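Long-range contacts in flagellar hook-associated protein (PDB 4UT1), which probably serves as a structural part of the bacterial flagellum, helping to form the junction between the hook and the filament: residues S149-A154 against G429-F434; G107-G112 against G599-I604; A303-G308 against T368-L373. All coordinates share one frame; numbering follows the deposited sequence.

In the fold
All three contacts sit in the middle of the long helical bundle, with centres 14 to 17 Å apart. Contact 2 joins the loop 107-112, early in the chain, to helix 593-630, 487 residues on; contact 1, between helix 134-193 and the short helix 430-433, lies within the span it closes, and contact 3, between helix 287-322 and the loop leading into strand 371-375, lies within that of contact 1. Helix 287-322, part of contact 3, also touches the other two: Leu307 packs on Ala154 and Leu431 of contact 1 and on Tyr600 of contact 2. Contact 2 thus brings an early helix connection against the last modelled helix of the bundle, while contacts 1 and 3 set the sheet containing strands 371-375 and 421-425 against the bundle.

Contact 1. Residues S149-A154 against G429-F434; sequences SQLVAA and GALDGF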
loop_
_atom_site.group_PDB
_atom_site.type_symbol
_atom_site.label_atom_id
_atom_site.label_comp_id
_atom_site.label_asym_id
_atom_site.label_seq_id
_atom_site.Cartn_x
_atom_site.Cartn_y
_atom_site.Cartn_z
ATOM N N SER A 149 3.714 -9.885 14.227
ATOM C CA SER A 149 4.676 -9.169 15.053
ATOM C C SER A 149 5.595 -8.314 14.207
ATOM O O SER A 149 5.895 -7.166 14.564
ATOM C CB SER A 149 5.505 -10.154 15.891
ATOM O OG SER A 149 4.715 -10.645 16.954
ATOM N N GLN A 150 6.053 -8.872 13.094
ATOM C CA GLN A 150 7.005 -8.160 12.247
ATOM C C GLN A 150 6.344 -7.002 11.513
ATOM O O GLN A 150 6.913 -5.900 11.408
ATOM C CB GLN A 150 7.656 -9.125 11.265
ATOM C CG GLN A 150 8.642 -10.051 11.945
ATOM C CD GLN A 150 9.083 -11.185 11.058
ATOM O OE1 GLN A 150 9.532 -10.976 9.934
ATOM N NE2 GLN A 150 8.942 -12.400 11.553
ATOM N N LEU A 151 5.141 -7.242 11.005
ATOM C CA LEU A 151 4.412 -6.192 10.310
ATOM C C LEU A 151 4.053 -5.041 11.257
ATOM O O LEU A 151 4.225 -3.886 10.911
ATOM C CB LEU A 151 3.158 -6.754 9.647
ATOM C CG LEU A 151 3.410 -7.577 8.386
ATOM C CD1 LEU A 151 2.125 -8.252 7.903
ATOM C CD2 LEU A 151 4.021 -6.710 7.270
ATOM N N VAL A 152 3.522 -5.355 12.433
ATOM C CA VAL A 152 3.209 -4.333 13.422
ATOM C C VAL A 152 4.475 -3.568 13.876
ATOM O O VAL A 152 4.458 -2.338 13.945
ATOM C CB VAL A 152 2.486 -4.958 14.645
ATOM C CG1 VAL A 152 2.379 -3.967 15.791
ATOM C CG2 VAL A 152 1.122 -5.450 14.250
ATOM N N ALA A 153 5.570 -4.276 14.159
ATOM C CA ALA A 153 6.825 -3.615 14.525
ATOM C C ALA A 153 7.326 -2.747 13.374
ATOM O O ALA A 153 7.838 -1.655 13.598
ATOM C CB ALA A 153 7.898 -4.642 14.937
ATOM N N ALA A 154 7.142 -3.213 12.139
ATOM C CA ALA A 154 7.485 -2.393 10.984
ATOM C C ALA A 154 6.701 -1.072 10.975
ATOM O O ALA A 154 7.257 -0.017 10.676
ATOM C CB ALA A 154 7.238 -3.155 9.692
ATOM N N GLY A 429 -1.408 2.853 6.854
ATOM C CA GLY A 429 -1.854 2.414 8.170
ATOM C C GLY A 429 -2.166 0.942 8.350
ATOM O O GLY A 429 -2.531 0.504 9.449
ATOM N N ALA A 430 -2.029 0.164 7.285
ATOM C CA ALA A 430 -2.373 -1.247 7.355
ATOM C C ALA A 430 -1.492 -1.997 8.353
ATOM O O ALA A 430 -1.930 -2.981 8.954
ATOM C CB ALA A 430 -2.266 -1.883 5.980
ATOM N N LEU A 431 -0.261 -1.532 8.515
ATOM C CA LEU A 431 0.695 -2.199 9.400
ATOM C C LEU A 431 0.320 -2.062 10.865
ATOM O O LEU A 431 0.446 -3.018 11.632
ATOM C CB LEU A 431 2.102 -1.646 9.186
ATOM C CG LEU A 431 2.688 -1.709 7.775
ATOM C CD1 LEU A 431 4.103 -1.142 7.758
ATOM C CD2 LEU A 431 2.636 -3.157 7.242
ATOM N N ASP A 432 -0.101 -0.863 11.264
ATOM C CA ASP A 432 -0.313 -0.577 12.681
ATOM C C ASP A 432 -1.510 -1.338 13.224
ATOM O O ASP A 432 -1.559 -1.647 14.413
ATOM C CB ASP A 432 -0.502 0.932 12.922
ATOM C CG ASP A 432 0.766 1.729 12.695
ATOM O OD1 ASP A 432 1.858 1.259 13.090
ATOM O OD2 ASP A 432 0.667 2.845 12.132
ATOM N N GLY A 433 -2.465 -1.645 12.349
ATOM C CA GLY A 433 -3.650 -2.387 12.733
ATOM C C GLY A 433 -3.631 -3.861 12.359
ATOM O O GLY A 433 -4.571 -4.582 12.682
ATOM N N PHE A 434 -2.564 -4.316 11.703
ATOM C CA PHE A 434 -2.489 -5.715 11.262
ATOM C C PHE A 434 -2.600 -6.676 12.438
ATOM O O PHE A 434 -1.833 -6.586 13.394
ATOM C CB PHE A 434 -1.179 -5.990 10.507
ATOM C CG PHE A 434 -1.149 -7.337 9.837
ATOM C CD1 PHE A 434 -0.706 -8.465 10.520
ATOM C CD2 PHE A 434 -1.581 -7.477 8.530
ATOM C CE1 PHE A 434 -0.706 -9.731 9.901
ATOM C CE2 PHE A 434 -1.574 -8.731 7.909
ATOM C CZ PHE A 434 -1.124 -9.850 8.602
HETATM O O HOH W 1 2.176 -0.685 14.776
#
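CD1 of Leu151 sits over the centre of one face of the Phe434 ring, 3.5 Å from the ring centroid and only 5° off the ring normal, a CH-pi contact. Beyond this pair, the ring of Phe337 meets Phe434 with its plane inclined by about 30°, and Ala311 and Phe314 of helix 287-322 pack against it too. With CG anti to its own backbone N (chi1 -170°), Phe434 places its ring beside Leu151. The other branch of Leu151, CD2, meets CD2 of Leu431 at 3.8 Å, the two side chains crossing at about a right angle. Leu431 also lays its CB against the carbonyl O of Leu151 and turns CD1 to the CB of Ala154. The backbones come close enough for a CA-H...O contact from Val152 CA to Leu431 O at 3.5 Å, and CG2 of Val152 touches the Phe434 carbonyl O. A water gives one proton to Val152 O and the other to Asp432 OD1, at 2.9 and 2.6 Å. A weakly bonded helical turn, following strand 421-425 of the five-stranded antiparallel sheet, and the phenylalanine after it thus pack through apolar side chains on helix 134-193 of the FlgK helical bundle.

Contact 2. Residues G107-G112 against G599-I604; sequences GSPTAG and GYVNAI. With EDO (1,2-ethanediol), chain P.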
loop_
_atom_site.group_PDB
_atom_site.type_symbol
_atom_site.label_atom_id
_atom_site.label_comp_id
_atom_site.label_asym_id
_atom_site.label_seq_id
_atom_site.Cartn_x
_atom_site.Cartn_y
_atom_site.Cartn_z
ATOM N N GLY A 107 16.848 -4.623 5.944
ATOM C CA GLY A 107 17.612 -5.841 5.695
ATOM C C GLY A 107 17.419 -6.447 4.315
ATOM O O GLY A 107 17.185 -5.729 3.338
ATOM N N SER A 108 17.496 -7.778 4.236
ATOM C CA SER A 108 17.543 -8.484 2.962
ATOM C C SER A 108 16.182 -8.580 2.254
ATOM O O SER A 108 15.150 -8.773 2.901
ATOM C CB SER A 108 18.115 -9.897 3.188
ATOM O OG SER A 108 17.785 -10.754 2.113
ATOM N N PRO A 109 16.181 -8.465 0.916
ATOM C CA PRO A 109 14.932 -8.541 0.149
ATOM C C PRO A 109 14.330 -9.938 0.156
ATOM O O PRO A 109 13.187 -10.096 -0.241
ATOM C CB PRO A 109 15.360 -8.131 -1.265
ATOM C CG PRO A 109 16.804 -8.448 -1.325
ATOM C CD PRO A 109 17.342 -8.178 0.051
ATOM N N THR A 110 15.100 -10.921 0.614
ATOM C CA THR A 110 14.664 -12.312 0.632
ATOM C C THR A 110 14.618 -12.866 2.054
ATOM O O THR A 110 14.664 -14.077 2.253
ATOM C CB THR A 110 15.603 -13.207 -0.213
ATOM O OG1 THR A 110 16.959 -12.999 0.208
ATOM C CG2 THR A 110 15.487 -12.871 -1.686
ATOM N N ALA A 111 14.561 -11.976 3.041
ATOM C CA ALA A 111 14.468 -12.385 4.439
ATOM C C ALA A 111 13.358 -11.620 5.156
ATOM O O ALA A 111 12.487 -11.026 4.514
ATOM C CB ALA A 111 15.804 -12.171 5.154
ATOM N N GLY A 112 13.402 -11.635 6.486
ATOM C CA GLY A 112 12.462 -10.871 7.286
ATOM C C GLY A 112 11.021 -11.207 6.955
ATOM O O GLY A 112 10.629 -12.371 6.942
ATOM N N GLY A 599 11.034 -6.160 -4.210
ATOM C CA GLY A 599 11.057 -4.878 -4.897
ATOM C C GLY A 599 11.043 -3.713 -3.921
ATOM O O GLY A 599 11.747 -2.725 -4.107
ATOM N N TYR A 600 10.242 -3.841 -2.869
ATOM C CA TYR A 600 10.125 -2.796 -1.858
ATOM C C TYR A 600 11.468 -2.601 -1.145
ATOM O O TYR A 600 11.911 -1.468 -0.915
ATOM C CB TYR A 600 8.988 -3.153 -0.877
ATOM C CG TYR A 600 9.268 -2.893 0.582
ATOM C CD1 TYR A 600 8.999 -1.652 1.150
ATOM C CD2 TYR A 600 9.779 -3.892 1.402
ATOM C CE1 TYR A 600 9.254 -1.411 2.469
ATOM C CE2 TYR A 600 10.039 -3.659 2.732
ATOM C CZ TYR A 600 9.770 -2.418 3.263
ATOM O OH TYR A 600 10.017 -2.177 4.589
ATOM N N VAL A 601 12.142 -3.700 -0.827
ATOM C CA VAL A 601 13.438 -3.610 -0.159
ATOM C C VAL A 601 14.490 -3.036 -1.101
ATOM O O VAL A 601 15.284 -2.178 -0.711
ATOM C CB VAL A 601 13.903 -4.992 0.372
ATOM C CG1 VAL A 601 15.391 -4.979 0.735
ATOM C CG2 VAL A 601 13.064 -5.393 1.578
ATOM N N ASN A 602 14.488 -3.503 -2.343
ATOM C CA ASN A 602 15.496 -3.087 -3.310
ATOM C C ASN A 602 15.393 -1.609 -3.674
ATOM O O ASN A 602 16.400 -0.989 -4.001
ATOM C CB ASN A 602 15.404 -3.939 -4.580
ATOM C CG ASN A 602 15.927 -5.348 -4.370
ATOM O OD1 ASN A 602 16.710 -5.595 -3.461
ATOM N ND2 ASN A 602 15.486 -6.282 -5.211
ATOM N N ALA A 603 14.188 -1.048 -3.620
ATOM C CA ALA A 603 14.019 0.386 -3.853
ATOM C C ALA A 603 14.795 1.153 -2.794
ATOM O O ALA A 603 15.502 2.111 -3.094
ATOM C CB ALA A 603 12.542 0.790 -3.834
ATOM N N ILE A 604 14.667 0.715 -1.549
ATOM C CA ILE A 604 15.395 1.343 -0.456
ATOM C C ILE A 604 16.904 1.113 -0.610
ATOM O O ILE A 604 17.712 2.046 -0.471
ATOM C CB ILE A 604 14.913 0.816 0.915
ATOM C CG1 ILE A 604 13.432 1.166 1.116
ATOM C CG2 ILE A 604 15.795 1.384 2.049
ATOM C CD1 ILE A 604 12.717 0.396 2.221
HETATM C C1 EDO P . 11.816 -5.409 8.026
HETATM O O1 EDO P . 11.289 -6.744 7.913
HETATM C C2 EDO P . 10.816 -4.385 7.490
HETATM O O2 EDO P . 10.618 -4.514 6.064
#
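Val601 meets the 107-112 loop mainly through CG1, which lies 3.2 Å from Gly107 O and 3.7 Å from Pro109 CB. The valine and the proline ring cross at about a right angle. A chi1 of 165°, with CG1 anti to the valine's backbone N, is the rotation that puts this methyl against Gly107 and Pro109, while the second methyl, CG2, approaches Pro109 CA. The next residue, Asn602, brings OD1 to within 3.6 Å of Pro109 CG, so an amide oxygen rests against the proline ring. The loop holds its shape from within: Ser108 to Ala111 form a type I turn, and Ser108 OG accepts the N-H of Thr110 at 3.1 Å and 161°, an ST turn. Gly107, with positive phi, ends helix 80-106, and Gly112 is the N-cap position of helix 113-129. On the helix side, Val106 packs on both Tyr600 and Val601. The Tyr600 ring receives O2 of a bound ethanediol at its edge, in plane; Tyr600 OH and that O2 are hydrogen-bonded at 2.8 Å, and the hydroxyl is also bonded to Tyr158 OH. No hydrogen bond links the two segments directly, which implies that van der Waals packing of valine and proline joins this helix-connecting loop to helix 593-630, the last one modelled.

Contact 3. Residues A303-G308 against T368-L373; sequences AQAQLG and TSDYAL
Thr368 opens the second segment by setting its carbonyl O against helix 287-322, 3.3 Å from CB of Ala305. The same oxygen takes a proton from a water at 2.7 Å, and that water accepts from Gln306 NE2 at 3.0 Å, so the amide end of the glutamine is tied to the loop through solvent. Gln306 reaches the water with a chain extended beyond CG (chi2 161°), and its CG runs beside Thr368 O at 3.7 Å. Outside the two segments, Met586 packs on the Thr368 side chain. Ser369 points its CB away from the helix; its backbone O remains 4.0 Å from Ala305 CB, while its backbone N donates to Tyr371 OH at 3.2 Å, with an angle of 141°, holding the loop against the start of its own strand. Here the loop passes into the antiparallel five-stranded sheet of the D2-like domain, whose strand 371-375 lies between 421-425 and 380-384. Asp370 follows, touching the Ala305 methyl with OD1 at 3.7 Å as its other oxygen, OD2, makes a salt bridge to Arg428. Arg428 in turn packs on Gln304, so the carboxylate and the helix share a neighbour. From Tyr371 the chain leaves the helix: the tyrosine pairs through its backbone with Val424 and packs its side chain on Leu382 and Pro426, and Leu373 pairs with Phe422.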
loop_
_atom_site.group_PDB
_atom_site.type_symbol
_atom_site.label_atom_id
_atom_site.label_comp_id
_atom_site.label_asym_id
_atom_site.label_seq_id
_atom_site.Cartn_x
_atom_site.Cartn_y
_atom_site.Cartn_z
ATOM N N ALA A 303 7.820 3.779 0.877
ATOM C CA ALA A 303 8.186 2.474 1.403
ATOM C C ALA A 303 7.086 1.956 2.312
ATOM O O ALA A 303 6.743 0.785 2.248
ATOM C CB ALA A 303 9.512 2.524 2.153
ATOM N N GLN A 304 6.531 2.813 3.163
ATOM C CA GLN A 304 5.493 2.313 4.052
ATOM C C GLN A 304 4.214 1.981 3.282
ATOM O O GLN A 304 3.516 1.028 3.621
ATOM C CB GLN A 304 5.178 3.294 5.176
ATOM C CG GLN A 304 4.285 2.623 6.221
ATOM C CD GLN A 304 4.074 3.450 7.446
ATOM O OE1 GLN A 304 4.586 4.577 7.561
ATOM N NE2 GLN A 304 3.306 2.909 8.383
ATOM N N ALA A 305 3.908 2.752 2.242
ATOM C CA ALA A 305 2.727 2.476 1.429
ATOM C C ALA A 305 2.874 1.128 0.728
ATOM O O ALA A 305 1.904 0.372 0.575
ATOM C CB ALA A 305 2.498 3.588 0.399
ATOM N N GLN A 306 4.084 0.848 0.260
ATOM C CA GLN A 306 4.356 -0.428 -0.407
ATOM C C GLN A 306 4.285 -1.612 0.546
ATOM O O GLN A 306 3.707 -2.654 0.214
ATOM C CB GLN A 306 5.728 -0.375 -1.085
ATOM C CG GLN A 306 5.781 0.638 -2.234
ATOM C CD GLN A 306 7.199 1.037 -2.604
ATOM O OE1 GLN A 306 8.163 0.319 -2.312
ATOM N NE2 GLN A 306 7.338 2.193 -3.235
ATOM N N LEU A 307 4.886 -1.481 1.720
ATOM C CA LEU A 307 4.879 -2.579 2.667
ATOM C C LEU A 307 3.469 -2.749 3.221
ATOM O O LEU A 307 3.019 -3.856 3.435
ATOM C CB LEU A 307 5.881 -2.352 3.796
ATOM C CG LEU A 307 5.953 -3.483 4.825
ATOM C CD1 LEU A 307 6.354 -4.810 4.175
ATOM C CD2 LEU A 307 6.910 -3.121 5.946
ATOM N N GLY A 308 2.769 -1.642 3.431
ATOM C CA GLY A 308 1.376 -1.705 3.842
ATOM C C GLY A 308 0.515 -2.425 2.821
ATOM O O GLY A 308 -0.416 -3.175 3.168
ATOM N N THR A 368 -0.500 0.987 -4.074
ATOM C CA THR A 368 0.805 0.923 -3.420
ATOM C C THR A 368 1.423 2.289 -3.131
ATOM O O THR A 368 2.564 2.352 -2.651
ATOM C CB THR A 368 1.820 0.142 -4.262
ATOM O OG1 THR A 368 1.935 0.749 -5.553
ATOM C CG2 THR A 368 1.379 -1.319 -4.423
ATOM N N SER A 369 0.698 3.363 -3.444
ATOM C CA SER A 369 1.195 4.732 -3.193
ATOM C C SER A 369 0.281 5.561 -2.282
ATOM O O SER A 369 -0.620 5.026 -1.627
ATOM C CB SER A 369 1.396 5.484 -4.524
ATOM O OG SER A 369 2.146 6.686 -4.304
ATOM N N ASP A 370 0.542 6.871 -2.219
ATOM C CA ASP A 370 -0.285 7.822 -1.469
ATOM C C ASP A 370 -0.913 8.779 -2.470
ATOM O O ASP A 370 -0.284 9.120 -3.473
ATOM C CB ASP A 370 0.506 8.672 -0.459
ATOM C CG ASP A 370 1.203 7.864 0.630
ATOM O OD1 ASP A 370 0.728 6.773 1.007
ATOM O OD2 ASP A 370 2.240 8.373 1.132
ATOM N N TYR A 371 -2.116 9.255 -2.179
ATOM C CA TYR A 371 -2.831 10.073 -3.165
ATOM C C TYR A 371 -3.480 11.315 -2.590
ATOM O O TYR A 371 -3.702 11.427 -1.388
ATOM C CB TYR A 371 -3.902 9.229 -3.879
ATOM C CG TYR A 371 -3.346 7.910 -4.325
ATOM C CD1 TYR A 371 -2.685 7.781 -5.542
ATOM C CD2 TYR A 371 -3.417 6.798 -3.495
ATOM C CE1 TYR A 371 -2.126 6.565 -5.925
ATOM C CE2 TYR A 371 -2.866 5.583 -3.869
ATOM C CZ TYR A 371 -2.219 5.471 -5.080
ATOM O OH TYR A 371 -1.672 4.255 -5.433
ATOM N N ALA A 372 -3.807 12.252 -3.477
ATOM C CA ALA A 372 -4.706 13.331 -3.112
ATOM C C ALA A 372 -5.846 13.305 -4.124
ATOM O O ALA A 372 -5.591 13.176 -5.317
ATOM C CB ALA A 372 -3.991 14.678 -3.112
ATOM N N LEU A 373 -7.081 13.363 -3.628
ATOM C CA LEU A 373 -8.263 13.583 -4.473
ATOM C C LEU A 373 -8.668 15.053 -4.410
ATOM O O LEU A 373 -9.017 15.575 -3.338
ATOM C CB LEU A 373 -9.436 12.715 -4.032
ATOM C CG LEU A 373 -10.621 12.791 -5.005
ATOM C CD1 LEU A 373 -10.390 11.827 -6.132
ATOM C CD2 LEU A 373 -11.906 12.495 -4.270
HETATM O O HOH W 2 4.808 3.732 -3.400
#